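Local coordinates for exported protein (Bacteroides fragilis, PDB 4JX0) that is of unknown function but binds magnesium and probably combines a BT_3987-like N-terminal domain with a discoidin-like (F5/8 type C) domain, at residues 19-25 and 71-75; 34-39 and 156-160; 57-61 and 133-137; 78-84 and 113-119; 102-106 and 138-144. One frame throughout, in Å; residues are numbered along the deposited sequence.

Interaction 1: residues 19-25 and 71-75; sequences KYIEEDI and VKVTK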
# COMPACT_ATOMS: atom_id res chain seq x y z
N LYS A 19 -12.35 32.46 6.18
CA LYS A 19 -11.52 31.33 6.61
C LYS A 19 -12.40 30.10 6.91
O LYS A 19 -13.51 30.24 7.42
CB LYS A 19 -10.69 31.71 7.84
CG LYS A 19 -9.60 30.68 8.22
CD LYS A 19 -8.77 31.13 9.43
CE LYS A 19 -9.41 30.81 10.75
NZ LYS A 19 -8.63 31.36 11.89
N TYR A 20 -11.86 28.89 6.63
CA TYR A 20 -12.57 27.63 6.89
C TYR A 20 -12.35 27.15 8.33
O TYR A 20 -11.21 26.99 8.78
CB TYR A 20 -12.15 26.52 5.92
CG TYR A 20 -12.75 25.17 6.27
CD1 TYR A 20 -14.11 24.94 6.17
CD2 TYR A 20 -11.95 24.14 6.77
CE1 TYR A 20 -14.67 23.72 6.52
CE2 TYR A 20 -12.50 22.91 7.12
CZ TYR A 20 -13.86 22.69 6.98
OH TYR A 20 -14.43 21.49 7.33
N ILE A 21 -13.45 26.90 9.03
CA ILE A 21 -13.47 26.39 10.40
C ILE A 21 -14.39 25.17 10.37
O ILE A 21 -15.43 25.21 9.72
CB ILE A 21 -13.95 27.49 11.39
CG1 ILE A 21 -13.26 28.86 11.11
CG2 ILE A 21 -13.70 27.06 12.83
CD1 ILE A 21 -13.73 30.02 12.00
N GLU A 22 -13.99 24.07 11.03
CA GLU A 22 -14.79 22.84 11.05
C GLU A 22 -16.05 23.07 11.88
O GLU A 22 -16.01 23.82 12.85
CB GLU A 22 -13.97 21.66 11.60
CG GLU A 22 -12.83 21.24 10.69
CD GLU A 22 -11.50 21.95 10.84
OE1 GLU A 22 -11.49 23.13 11.28
OE2 GLU A 22 -10.46 21.35 10.50
N GLU A 23 -17.18 22.48 11.47
CA GLU A 23 -18.46 22.73 12.14
C GLU A 23 -18.45 22.37 13.63
O GLU A 23 -19.03 23.11 14.42
CB GLU A 23 -19.61 21.99 11.42
CG GLU A 23 -21.02 22.40 11.86
CD GLU A 23 -21.33 23.89 11.85
OE1 GLU A 23 -20.95 24.57 10.87
OE2 GLU A 23 -21.95 24.38 12.82
N ASP A 24 -17.80 21.27 14.02
CA ASP A 24 -17.78 20.84 15.44
C ASP A 24 -17.02 21.83 16.34
O ASP A 24 -17.46 22.06 17.47
CB ASP A 24 -17.19 19.43 15.60
CG ASP A 24 -15.77 19.28 15.10
OD1 ASP A 24 -15.55 19.46 13.88
OD2 ASP A 24 -14.88 18.98 15.92
N ILE A 25 -15.89 22.40 15.87
CA ILE A 25 -15.13 23.36 16.67
C ILE A 25 -15.77 24.76 16.52
O ILE A 25 -15.61 25.57 17.43
CB ILE A 25 -13.60 23.36 16.41
CG1 ILE A 25 -13.23 23.87 15.03
CG2 ILE A 25 -12.98 21.98 16.67
CD1 ILE A 25 -12.39 25.05 15.08
N VAL A 71 -1.52 20.64 13.17
CA VAL A 71 -2.11 21.09 14.43
C VAL A 71 -2.53 22.53 14.24
O VAL A 71 -1.68 23.38 14.03
CB VAL A 71 -1.14 20.94 15.63
CG1 VAL A 71 -1.84 21.34 16.94
CG2 VAL A 71 -0.59 19.52 15.72
N LYS A 72 -3.85 22.81 14.32
CA LYS A 72 -4.40 24.15 14.13
C LYS A 72 -4.77 24.82 15.46
O LYS A 72 -5.04 24.14 16.45
CB LYS A 72 -5.66 24.07 13.24
CG LYS A 72 -5.42 23.49 11.84
CD LYS A 72 -6.71 23.24 11.07
CE LYS A 72 -7.31 24.49 10.49
NZ LYS A 72 -8.54 24.21 9.70
N VAL A 73 -4.80 26.17 15.46
CA VAL A 73 -5.27 27.00 16.57
C VAL A 73 -6.33 27.92 15.95
O VAL A 73 -6.17 28.34 14.80
CB VAL A 73 -4.15 27.76 17.34
CG1 VAL A 73 -3.41 28.74 16.44
CG2 VAL A 73 -4.70 28.46 18.58
N THR A 74 -7.45 28.15 16.65
CA THR A 74 -8.58 28.89 16.09
C THR A 74 -8.29 30.38 15.79
O THR A 74 -8.93 30.94 14.90
CB THR A 74 -9.79 28.77 17.00
OG1 THR A 74 -9.42 29.14 18.32
CG2 THR A 74 -10.36 27.36 17.00
N LYS A 75 -7.37 31.01 16.53
CA LYS A 75 -7.05 32.43 16.39
C LYS A 75 -5.57 32.63 16.73
O LYS A 75 -5.07 31.88 17.57
CB LYS A 75 -7.96 33.23 17.35
CG LYS A 75 -7.90 34.74 17.21
CD LYS A 75 -9.13 35.45 17.78
CE LYS A 75 -9.52 35.04 19.19
NZ LYS A 75 -10.42 36.04 19.83
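Ile25 and Thr74 form the close-packed part of this contact: the methyl CD1 of Ile25 lies 3.6 Å from the methyl CG2 of Thr74, the two side chains sliding past each other in opposite directions. Thr74 suits the place because its two branches do different work. With chi1 at 53° its CG2 stands anti to the carbonyl carbon and meets the isoleucine, while OG1, turned between backbone N and carbonyl, is hydrogen-bonded by the amide of Leu37 in the next strand. Lys72 borders this apolar patch. Its chain reaches out from the strand and bends at chi3; it and Glu22 come from opposite directions, and Lys72 NZ lies 3.5 Å from Glu22 OE1 in a long salt bridge and as far from OE2. Glu22 OE1 also takes a hydrogen bond from Tyr39 OH, so this buried carboxylate has two partners, and its charge is probably offset by the lysine. Glu22 is the N-cap residue of helix 23-31, and the contact thus lays the start of that helix against the end of strand 66-73, in the large mixed sheet of the N-terminal domain. Toward solvent the fit is looser. The ring of Tyr20 leans obliquely near the same ammonium, its CD2 4.5 Å from Lys72 NZ. The exposed Lys19 reaches across with its long flexible chain, bent at chi3 (83°), and NZ donates a hydrogen bond of 3.1 Å to Thr74 O, approaching from above the carbonyl plane.

Interaction 2: residues 34-39 and 156-160; sequences FTDLVY and HLAIA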
# COMPACT_ATOMS: atom_id res chain seq x y z
N PHE A 34 -14.49 32.72 24.53
CA PHE A 34 -13.40 33.26 25.34
C PHE A 34 -12.24 32.25 25.54
O PHE A 34 -11.40 32.46 26.42
CB PHE A 34 -13.98 33.69 26.69
CG PHE A 34 -15.11 34.67 26.49
CD1 PHE A 34 -14.85 35.98 26.10
CD2 PHE A 34 -16.43 34.24 26.54
CE1 PHE A 34 -15.90 36.87 25.87
CE2 PHE A 34 -17.47 35.14 26.30
CZ PHE A 34 -17.20 36.45 25.98
N THR A 35 -12.18 31.20 24.72
CA THR A 35 -11.12 30.20 24.76
C THR A 35 -10.70 29.85 23.35
O THR A 35 -11.53 29.34 22.60
CB THR A 35 -11.57 28.92 25.49
OG1 THR A 35 -12.16 29.27 26.73
CG2 THR A 35 -10.43 27.95 25.74
N ASP A 36 -9.43 30.12 22.99
CA ASP A 36 -8.90 29.72 21.69
C ASP A 36 -8.67 28.22 21.76
O ASP A 36 -8.26 27.73 22.81
CB ASP A 36 -7.60 30.47 21.33
CG ASP A 36 -7.79 31.97 21.13
OD1 ASP A 36 -8.88 32.37 20.67
OD2 ASP A 36 -6.85 32.73 21.44
N LEU A 37 -9.02 27.48 20.72
CA LEU A 37 -8.90 26.03 20.76
C LEU A 37 -7.75 25.56 19.90
O LEU A 37 -7.54 26.10 18.82
CB LEU A 37 -10.20 25.36 20.30
CG LEU A 37 -11.46 25.76 21.06
CD1 LEU A 37 -12.69 25.25 20.36
CD2 LEU A 37 -11.42 25.27 22.48
N VAL A 38 -7.01 24.54 20.38
CA VAL A 38 -5.90 23.89 19.67
C VAL A 38 -6.41 22.50 19.30
O VAL A 38 -6.93 21.79 20.16
CB VAL A 38 -4.59 23.84 20.49
CG1 VAL A 38 -3.46 23.24 19.67
CG2 VAL A 38 -4.21 25.24 20.98
N TYR A 39 -6.32 22.11 18.03
CA TYR A 39 -6.86 20.83 17.59
C TYR A 39 -6.11 20.28 16.38
O TYR A 39 -5.25 20.95 15.82
CB TYR A 39 -8.37 20.99 17.28
CG TYR A 39 -8.67 21.95 16.15
CD1 TYR A 39 -8.65 23.33 16.36
CD2 TYR A 39 -9.05 21.49 14.90
CE1 TYR A 39 -8.93 24.22 15.32
CE2 TYR A 39 -9.35 22.37 13.86
CZ TYR A 39 -9.30 23.73 14.08
OH TYR A 39 -9.58 24.62 13.06
N HIS A 156 -6.57 31.15 28.68
CA HIS A 156 -7.64 31.22 27.68
C HIS A 156 -7.26 30.45 26.42
O HIS A 156 -7.42 30.94 25.30
CB HIS A 156 -8.02 32.68 27.36
CG HIS A 156 -8.63 33.39 28.52
ND1 HIS A 156 -10.00 33.54 28.64
CD2 HIS A 156 -8.03 33.98 29.58
CE1 HIS A 156 -10.19 34.19 29.77
NE2 HIS A 156 -9.04 34.47 30.37
N LEU A 157 -6.73 29.24 26.62
CA LEU A 157 -6.30 28.33 25.58
C LEU A 157 -6.52 26.90 26.05
O LEU A 157 -6.22 26.60 27.21
CB LEU A 157 -4.81 28.55 25.26
CG LEU A 157 -4.26 27.80 24.04
CD1 LEU A 157 -4.73 28.44 22.75
CD2 LEU A 157 -2.76 27.76 24.08
N ALA A 158 -7.02 26.03 25.17
CA ALA A 158 -7.27 24.64 25.52
C ALA A 158 -7.28 23.73 24.30
O ALA A 158 -7.47 24.20 23.18
CB ALA A 158 -8.59 24.54 26.23
N ILE A 159 -7.09 22.42 24.52
CA ILE A 159 -7.20 21.44 23.44
C ILE A 159 -8.70 21.23 23.24
O ILE A 159 -9.42 21.08 24.23
CB ILE A 159 -6.43 20.14 23.75
CG1 ILE A 159 -4.90 20.40 23.78
CG2 ILE A 159 -6.76 19.05 22.72
CD1 ILE A 159 -4.18 19.51 24.72
N ALA A 160 -9.18 21.25 21.97
CA ALA A 160 -10.61 21.10 21.68
C ALA A 160 -11.16 19.75 22.19
O ALA A 160 -10.41 18.77 22.28
CB ALA A 160 -10.87 21.23 20.19
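His156 ND1 donates a hydrogen bond to Phe34 O over 2.8 Å, the oxygen lying in the imidazole plane at the ring edge. A parallel ladder follows, in which bonds run alternately either way: Asp36 N to His156 O, Ala158 N to Asp36 O, Val38 N to Ala158 O at 2.9 Å, and Ala160 N to Val38 O. The strands 36-39 and 157-159 are twisted by 31° against each other, and weaker CA-H...O contacts fill in between the bonds, as from Leu157 CA to Asp36 O at 3.4 Å.

Apolar contacts divide between the two faces. Leu157, its CG anti to the backbone N (chi1 -172°), brings CD1 to 3.7 Å from Val38 CG2, two branched chains meeting at a slant. On the other face small residues fit: the methyl CB of Ala158 is 3.9 Å from Thr35 CG2. Past the strand end, Ala160 CB tucks against Tyr39 CB at 3.8 Å.

Strand 157-159 forms one border of the large mixed sheet, with strand 66-73 on the far side of strand 36-41. Gln28 of helix 23-31 touches Leu37 and Ala160, whereas Leu157 and Ile159 pack on Met150 of strand 142-150.

Interaction 3: residues 57-61 and 133-137; sequences VNTTL and VEKLN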
# COMPACT_ATOMS: atom_id res chain seq x y z
N VAL A 57 10.43 -13.39 6.88
CA VAL A 57 11.70 -13.11 7.54
C VAL A 57 11.59 -11.78 8.29
O VAL A 57 11.76 -11.76 9.51
CB VAL A 57 12.91 -13.11 6.56
CG1 VAL A 57 14.23 -13.07 7.32
CG2 VAL A 57 12.88 -14.31 5.63
N ASN A 58 11.30 -10.67 7.57
CA ASN A 58 11.17 -9.34 8.14
C ASN A 58 9.96 -8.58 7.60
O ASN A 58 9.63 -8.69 6.42
CB ASN A 58 12.41 -8.50 7.84
CG ASN A 58 13.68 -9.03 8.44
OD1 ASN A 58 13.86 -9.01 9.67
ND2 ASN A 58 14.60 -9.48 7.61
N THR A 59 9.36 -7.73 8.46
CA THR A 59 8.26 -6.85 8.10
C THR A 59 8.86 -5.55 7.57
O THR A 59 9.86 -5.06 8.10
CB THR A 59 7.32 -6.63 9.29
OG1 THR A 59 6.72 -7.88 9.60
CG2 THR A 59 6.23 -5.59 9.01
N THR A 60 8.26 -5.01 6.51
CA THR A 60 8.70 -3.75 5.89
C THR A 60 7.49 -2.88 5.65
O THR A 60 6.47 -3.39 5.19
CB THR A 60 9.42 -4.03 4.55
OG1 THR A 60 10.42 -5.03 4.73
CG2 THR A 60 10.06 -2.77 3.97
N LEU A 61 7.60 -1.58 5.92
CA LEU A 61 6.50 -0.67 5.65
C LEU A 61 6.42 -0.35 4.17
O LEU A 61 7.44 -0.11 3.53
CB LEU A 61 6.65 0.63 6.44
CG LEU A 61 6.23 0.51 7.89
CD1 LEU A 61 7.06 1.40 8.77
CD2 LEU A 61 4.76 0.80 8.06
N VAL A 133 10.38 -2.07 12.87
CA VAL A 133 9.18 -2.89 12.70
C VAL A 133 9.53 -4.31 12.23
O VAL A 133 8.66 -5.16 12.28
CB VAL A 133 8.13 -2.25 11.75
CG1 VAL A 133 7.70 -0.88 12.26
CG2 VAL A 133 8.63 -2.15 10.30
N GLU A 134 10.77 -4.55 11.76
CA GLU A 134 11.26 -5.82 11.20
C GLU A 134 10.65 -7.10 11.82
O GLU A 134 10.11 -7.91 11.07
CB GLU A 134 12.78 -5.93 11.29
CG GLU A 134 13.55 -4.85 10.54
CD GLU A 134 14.18 -3.74 11.38
OE1 GLU A 134 13.96 -3.72 12.61
OE2 GLU A 134 14.88 -2.89 10.79
N LYS A 135 10.70 -7.28 13.15
CA LYS A 135 10.17 -8.50 13.81
C LYS A 135 8.67 -8.40 14.25
O LYS A 135 8.17 -9.35 14.87
CB LYS A 135 11.06 -8.86 15.00
CG LYS A 135 12.51 -9.17 14.62
CD LYS A 135 12.68 -10.51 13.87
CE LYS A 135 13.02 -10.38 12.40
NZ LYS A 135 13.41 -11.68 11.79
N LEU A 136 7.94 -7.32 13.89
CA LEU A 136 6.51 -7.19 14.17
C LEU A 136 5.79 -7.96 13.06
O LEU A 136 5.54 -7.40 12.00
CB LEU A 136 6.07 -5.71 14.22
CG LEU A 136 6.75 -4.81 15.26
CD1 LEU A 136 6.24 -3.40 15.17
CD2 LEU A 136 6.53 -5.33 16.66
N ASN A 137 5.54 -9.27 13.28
CA ASN A 137 4.98 -10.16 12.25
C ASN A 137 3.56 -10.70 12.55
O ASN A 137 3.19 -11.76 12.03
CB ASN A 137 5.94 -11.34 12.03
CG ASN A 137 6.05 -12.30 13.19
OD1 ASN A 137 5.71 -11.98 14.33
ND2 ASN A 137 6.54 -13.50 12.92
O HOH W 1 9.42 -11.20 11.01
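The flat amide of Asn58 meets the segment 133-137 through its oxygen: OD1 lies 3.2 Å from Lys135 CE and 3.6 Å from Glu134 CB, the asparagine and lysine side chains crossing at a slant. Although Lys135 NZ is also near, its angle to OD1 is poor, and the ammonium bonds to a backbone carbonyl instead, Val57 O at 2.8 Å, from a position tilted 28° from the carbonyl plane. Two carbonyls of the turn are flat acceptors as well. Thr59 N reaches Glu134 O at 2.7 Å in the carbonyl plane, on a lone pair, in a nearly straight bond (171°). Leu136 O, by contrast, is approached from above its plane by Thr59 OG1, the donor here, at 2.7 Å. That hydroxyl is put there by chi1 of -65°, which sets OG1 anti to the carbonyl carbon, and it is also hydrogen-bonded to the side-chain amide ND2 of Asn54. A bridging water donates to Val57 O and, weakly, to Glu134 O. Beyond the polar cluster, Leu61 CD1 and Val133 CG2 touch at 4.2 Å, crossing at about a right angle.

Val133 to Leu136 form a type I beta turn, closed by the bond from Leu136 N to Val133 O, between strands 123-130 and 142-150. Glu134 O and Leu136 O are main-chain acceptors of the turn, so Thr59, on border strand 59-61, is held to its backbone shape; a third acceptor, Val57 O, takes the lysine ammonium.

Interaction 4: residues 78-84 and 113-119; sequences KEDIKVN and EGGVLKA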
# COMPACT_ATOMS: atom_id res chain seq x y z
N LYS A 78 -0.96 35.10 21.55
CA LYS A 78 0.04 36.07 22.02
C LYS A 78 1.47 35.50 22.22
O LYS A 78 2.43 36.26 22.11
CB LYS A 78 -0.41 36.69 23.36
CG LYS A 78 -0.39 35.74 24.57
CD LYS A 78 -1.28 36.23 25.70
CE LYS A 78 -1.27 35.30 26.89
NZ LYS A 78 -2.25 35.71 27.94
N GLU A 79 1.62 34.20 22.54
CA GLU A 79 2.91 33.57 22.80
C GLU A 79 3.02 32.20 22.09
O GLU A 79 2.05 31.72 21.52
CB GLU A 79 3.14 33.42 24.32
CG GLU A 79 2.05 32.66 25.07
CD GLU A 79 2.10 32.71 26.59
OE1 GLU A 79 3.03 33.34 27.15
OE2 GLU A 79 1.20 32.11 27.22
N ASP A 80 4.23 31.62 22.08
CA ASP A 80 4.48 30.32 21.43
C ASP A 80 3.81 29.20 22.22
O ASP A 80 3.86 29.23 23.45
CB ASP A 80 5.99 30.02 21.30
CG ASP A 80 6.79 30.98 20.42
OD1 ASP A 80 6.17 31.88 19.81
OD2 ASP A 80 8.03 30.83 20.35
N ILE A 81 3.18 28.23 21.53
CA ILE A 81 2.52 27.07 22.15
C ILE A 81 3.25 25.81 21.71
O ILE A 81 3.24 25.50 20.52
CB ILE A 81 1.00 26.97 21.78
CG1 ILE A 81 0.25 28.30 22.02
CG2 ILE A 81 0.33 25.84 22.55
CD1 ILE A 81 -0.87 28.49 21.07
N LYS A 82 3.87 25.08 22.65
CA LYS A 82 4.55 23.83 22.32
C LYS A 82 3.51 22.72 22.33
O LYS A 82 2.83 22.55 23.34
CB LYS A 82 5.69 23.52 23.31
CG LYS A 82 6.89 24.46 23.20
CD LYS A 82 8.05 23.99 24.08
CE LYS A 82 9.34 24.72 23.78
NZ LYS A 82 10.50 24.11 24.50
N VAL A 83 3.39 21.96 21.22
CA VAL A 83 2.43 20.87 21.09
C VAL A 83 3.15 19.58 20.73
O VAL A 83 4.21 19.60 20.11
CB VAL A 83 1.32 21.18 20.06
CG1 VAL A 83 0.37 22.24 20.59
CG2 VAL A 83 1.89 21.59 18.69
N ASN A 84 2.55 18.45 21.10
CA ASN A 84 3.11 17.13 20.80
C ASN A 84 2.03 16.07 20.86
O ASN A 84 0.96 16.33 21.42
CB ASN A 84 4.25 16.79 21.78
CG ASN A 84 5.30 15.82 21.22
OD1 ASN A 84 5.07 15.09 20.24
ND2 ASN A 84 6.47 15.80 21.83
N GLU A 113 7.84 13.45 17.55
CA GLU A 113 8.55 14.72 17.37
C GLU A 113 7.53 15.84 17.58
O GLU A 113 6.47 15.83 16.96
CB GLU A 113 9.16 14.78 15.96
CG GLU A 113 10.22 15.84 15.75
CD GLU A 113 10.55 16.06 14.28
OE1 GLU A 113 11.18 15.16 13.68
OE2 GLU A 113 10.12 17.09 13.73
N GLY A 114 7.84 16.76 18.48
CA GLY A 114 6.95 17.87 18.81
C GLY A 114 6.93 18.98 17.78
O GLY A 114 7.70 18.96 16.81
N GLY A 115 6.03 19.94 18.00
CA GLY A 115 5.84 21.11 17.17
C GLY A 115 5.65 22.36 18.01
O GLY A 115 5.41 22.26 19.22
N VAL A 116 5.77 23.54 17.39
CA VAL A 116 5.62 24.82 18.09
C VAL A 116 4.77 25.77 17.26
O VAL A 116 5.23 26.22 16.21
CB VAL A 116 7.00 25.46 18.43
CG1 VAL A 116 6.83 26.73 19.27
CG2 VAL A 116 7.91 24.46 19.14
N LEU A 117 3.56 26.12 17.75
CA LEU A 117 2.73 27.14 17.10
C LEU A 117 3.30 28.47 17.53
O LEU A 117 3.01 28.93 18.63
CB LEU A 117 1.25 27.01 17.52
CG LEU A 117 0.42 26.02 16.75
CD1 LEU A 117 -0.69 25.47 17.60
CD2 LEU A 117 -0.13 26.63 15.50
N LYS A 118 4.19 29.06 16.72
CA LYS A 118 4.86 30.31 17.10
C LYS A 118 3.87 31.49 17.15
O LYS A 118 2.95 31.53 16.34
CB LYS A 118 6.04 30.63 16.17
CG LYS A 118 7.18 29.64 16.35
CD LYS A 118 8.54 30.20 15.98
CE LYS A 118 9.66 29.51 16.72
NZ LYS A 118 9.93 30.15 18.04
N ALA A 119 4.04 32.39 18.13
CA ALA A 119 3.17 33.55 18.33
C ALA A 119 2.82 34.21 17.01
O ALA A 119 3.72 34.67 16.30
CB ALA A 119 3.84 34.57 19.23
O HOH W 2 0.91 30.55 18.89
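Asp80 and Lys118 lie at one end of an antiparallel beta pair between strands 81-87 and 110-117, neighbours in the large mixed sheet of the N-terminal domain. Before the strand begins, the carbonyl oxygen of Lys78 packs against the methyl of Ala119, O to CB 3.6 Å. The carbonyl of Glu79 takes one hydrogen from a water whose other goes to Leu117 O, so the water links the two backbones just before the first direct pair. Asp80 then uses both carboxylate oxygens. OD1 accepts Ala119 N at 2.8 Å in an almost straight bond, met on its anti side, and OD2 forms a salt bridge with Lys118 NZ at 3.1 Å, entered from above the carboxylate plane. Held at both oxygens, the carboxylate is probably restrained in its rotation, and aspartate is short enough to serve a backbone N-H so near its own main chain. Ile81 opens the regular pairing, a hydrogen-bonded pair with Leu117, its O 2.9 Å from Leu117 N. Both side chains face the interior with that of Val83. Lys82, opposite Val116 in a non-hydrogen-bonded pair, sends its extended chain to the other face, where CG runs alongside Val116 CG2. Val83 pairs with Gly115 through two bonds; with no side chain there, valine CG2 settles 3.6 Å from Gly115 O. Finally a chi1 of -153° lays the amide of Asn84 against Gly114, with CG 3.6 Å from the glycine CA.

Interaction 5: residues 102-106 and 138-144; sequences IPLFP and NLSGYVM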
# COMPACT_ATOMS: atom_id res chain seq x y z
N ILE A 102 -7.15 -7.27 17.98
CA ILE A 102 -5.93 -6.86 17.26
C ILE A 102 -4.96 -6.32 18.31
O ILE A 102 -5.37 -5.51 19.15
CB ILE A 102 -6.29 -5.85 16.14
CG1 ILE A 102 -6.91 -6.61 14.95
CG2 ILE A 102 -5.07 -5.06 15.67
CD1 ILE A 102 -7.90 -5.87 14.21
N PRO A 103 -3.69 -6.76 18.32
CA PRO A 103 -2.76 -6.29 19.36
C PRO A 103 -2.37 -4.83 19.22
O PRO A 103 -2.48 -4.25 18.14
CB PRO A 103 -1.54 -7.19 19.18
CG PRO A 103 -1.59 -7.58 17.75
CD PRO A 103 -3.04 -7.75 17.44
N LEU A 104 -1.92 -4.24 20.32
CA LEU A 104 -1.49 -2.84 20.29
C LEU A 104 -0.12 -2.73 19.67
O LEU A 104 0.72 -3.60 19.92
CB LEU A 104 -1.47 -2.23 21.70
CG LEU A 104 -2.83 -2.03 22.37
CD1 LEU A 104 -2.66 -1.81 23.85
CD2 LEU A 104 -3.58 -0.87 21.74
N PHE A 105 0.10 -1.68 18.87
CA PHE A 105 1.41 -1.43 18.27
C PHE A 105 2.37 -1.07 19.40
O PHE A 105 2.04 -0.16 20.16
CB PHE A 105 1.32 -0.31 17.23
CG PHE A 105 2.62 -0.04 16.51
CD1 PHE A 105 2.99 -0.81 15.42
CD2 PHE A 105 3.46 0.97 16.93
CE1 PHE A 105 4.19 -0.57 14.76
CE2 PHE A 105 4.66 1.23 16.26
CZ PHE A 105 5.02 0.45 15.18
N PRO A 106 3.49 -1.79 19.61
CA PRO A 106 4.36 -1.47 20.76
C PRO A 106 4.79 0.01 20.84
O PRO A 106 5.11 0.61 19.82
CB PRO A 106 5.58 -2.38 20.56
CG PRO A 106 5.41 -3.02 19.24
CD PRO A 106 3.99 -2.96 18.86
N ASN A 138 2.75 -9.94 13.31
CA ASN A 138 1.39 -10.38 13.61
C ASN A 138 0.51 -10.09 12.39
O ASN A 138 0.38 -8.92 12.02
CB ASN A 138 0.88 -9.68 14.85
CG ASN A 138 -0.39 -10.28 15.35
OD1 ASN A 138 -1.48 -9.73 15.14
ND2 ASN A 138 -0.30 -11.45 15.96
N LEU A 139 -0.05 -11.13 11.75
CA LEU A 139 -0.85 -10.97 10.51
C LEU A 139 -2.16 -10.20 10.72
O LEU A 139 -2.59 -9.50 9.79
CB LEU A 139 -1.17 -12.32 9.87
CG LEU A 139 0.03 -13.14 9.39
CD1 LEU A 139 -0.40 -14.54 8.98
CD2 LEU A 139 0.73 -12.46 8.21
N SER A 140 -2.75 -10.28 11.93
CA SER A 140 -3.96 -9.54 12.30
C SER A 140 -3.74 -8.02 12.21
O SER A 140 -4.71 -7.25 12.11
CB SER A 140 -4.42 -9.90 13.72
OG SER A 140 -4.05 -11.22 14.08
N GLY A 141 -2.48 -7.60 12.28
CA GLY A 141 -2.07 -6.22 12.20
C GLY A 141 -1.84 -5.70 13.60
O GLY A 141 -1.80 -6.46 14.56
N TYR A 142 -1.66 -4.39 13.69
CA TYR A 142 -1.48 -3.68 14.95
C TYR A 142 -2.36 -2.46 14.91
O TYR A 142 -2.69 -1.98 13.82
CB TYR A 142 -0.01 -3.31 15.19
CG TYR A 142 0.92 -4.50 15.24
CD1 TYR A 142 1.41 -5.07 14.08
CD2 TYR A 142 1.33 -5.04 16.45
CE1 TYR A 142 2.25 -6.17 14.11
CE2 TYR A 142 2.18 -6.13 16.50
CZ TYR A 142 2.64 -6.70 15.33
OH TYR A 142 3.48 -7.79 15.33
N VAL A 143 -2.72 -1.95 16.07
CA VAL A 143 -3.58 -0.77 16.16
C VAL A 143 -3.06 0.15 17.23
O VAL A 143 -2.45 -0.30 18.20
CB VAL A 143 -5.05 -1.19 16.42
CG1 VAL A 143 -5.25 -1.77 17.82
CG2 VAL A 143 -6.00 -0.03 16.17
N MSE A 144 -3.27 1.45 17.06
CA MSE A 144 -2.86 2.39 18.08
C MSE A 144 -3.66 3.68 18.01
O MSE A 144 -4.14 4.07 16.94
CB MSE A 144 -1.38 2.71 17.99
CG MSE A 144 -0.94 3.33 16.68
SE MSE A 144 0.89 3.93 16.81
CE MSE A 144 0.63 5.48 17.78
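Ile102 fits its branched side chain against the turn 138-141 and the strand that follows. Its CG1 sits 3.6 Å from Ser140 O, and CG2 drops beside the glycine carbonyl to touch Val143 CG1 at 3.9 Å. The turn is type I, and Gly141 leaves it with a phi of 99°, a backbone shape in which a CB would jam against the preceding carbonyl oxygen, so glycine suits it. Next the rigid ring of Pro103 presses its CG to within 3.4 Å of Gly141 O. Tyr142 forms the central ridge: Pro103 and Pro106 lie oblique to its ring, Leu104 O comes to the ring edge, and the Phe105 and Tyr142 side chains cross at about a right angle. A chi1 of -177° swings the Phe105 ring to the carbonyl side, edge to Tyr142 CB and beside selenomethionine Met144, whose SE is 3.9 Å from CD2 in an oblique Met-aromatic contact.

Two backbone bonds make a single beta bridge at Leu104 and Val143: Val143 N to Pro103 O, 3.1 Å, and Phe105 N to Val143 O. Pro103 lacks an N-H but needs only its carbonyl oxygen here. Tyr142 OH accepts Asn138 N at 3.0 Å, tying the ring to the start of the preceding turn. Apolar surfaces thus supply most of the contact, while its few polar links rest on main-chain groups.

Overall arrangement
All five contacts involve one large mixed sheet, its loops or, in interaction 1, the start of helix 23-31. Interactions 1, 2 and 4 cluster at one end: centres of interactions 1 and 2 are 10 Å apart, and interaction 4 lies 13 Å from interaction 2. Val38 packs on Val83 and Leu117 there, and Leu157 on Ile81. Interactions 3 and 5, 12 Å apart, share the other end, joined by Leu136 against Phe105 and Pro106; the centres of interactions 2 and 3 are 40 Å apart. Along the chain, interaction 1 alternates with interaction 2 and closes before interaction 4 opens; interaction 2 spans interactions 3, 4 and 5. Distant sequence is thus woven into one elongated domain, away from the annotated magnesium site, although another magnesium ion lies about 6 Å from the Lys118 side chain.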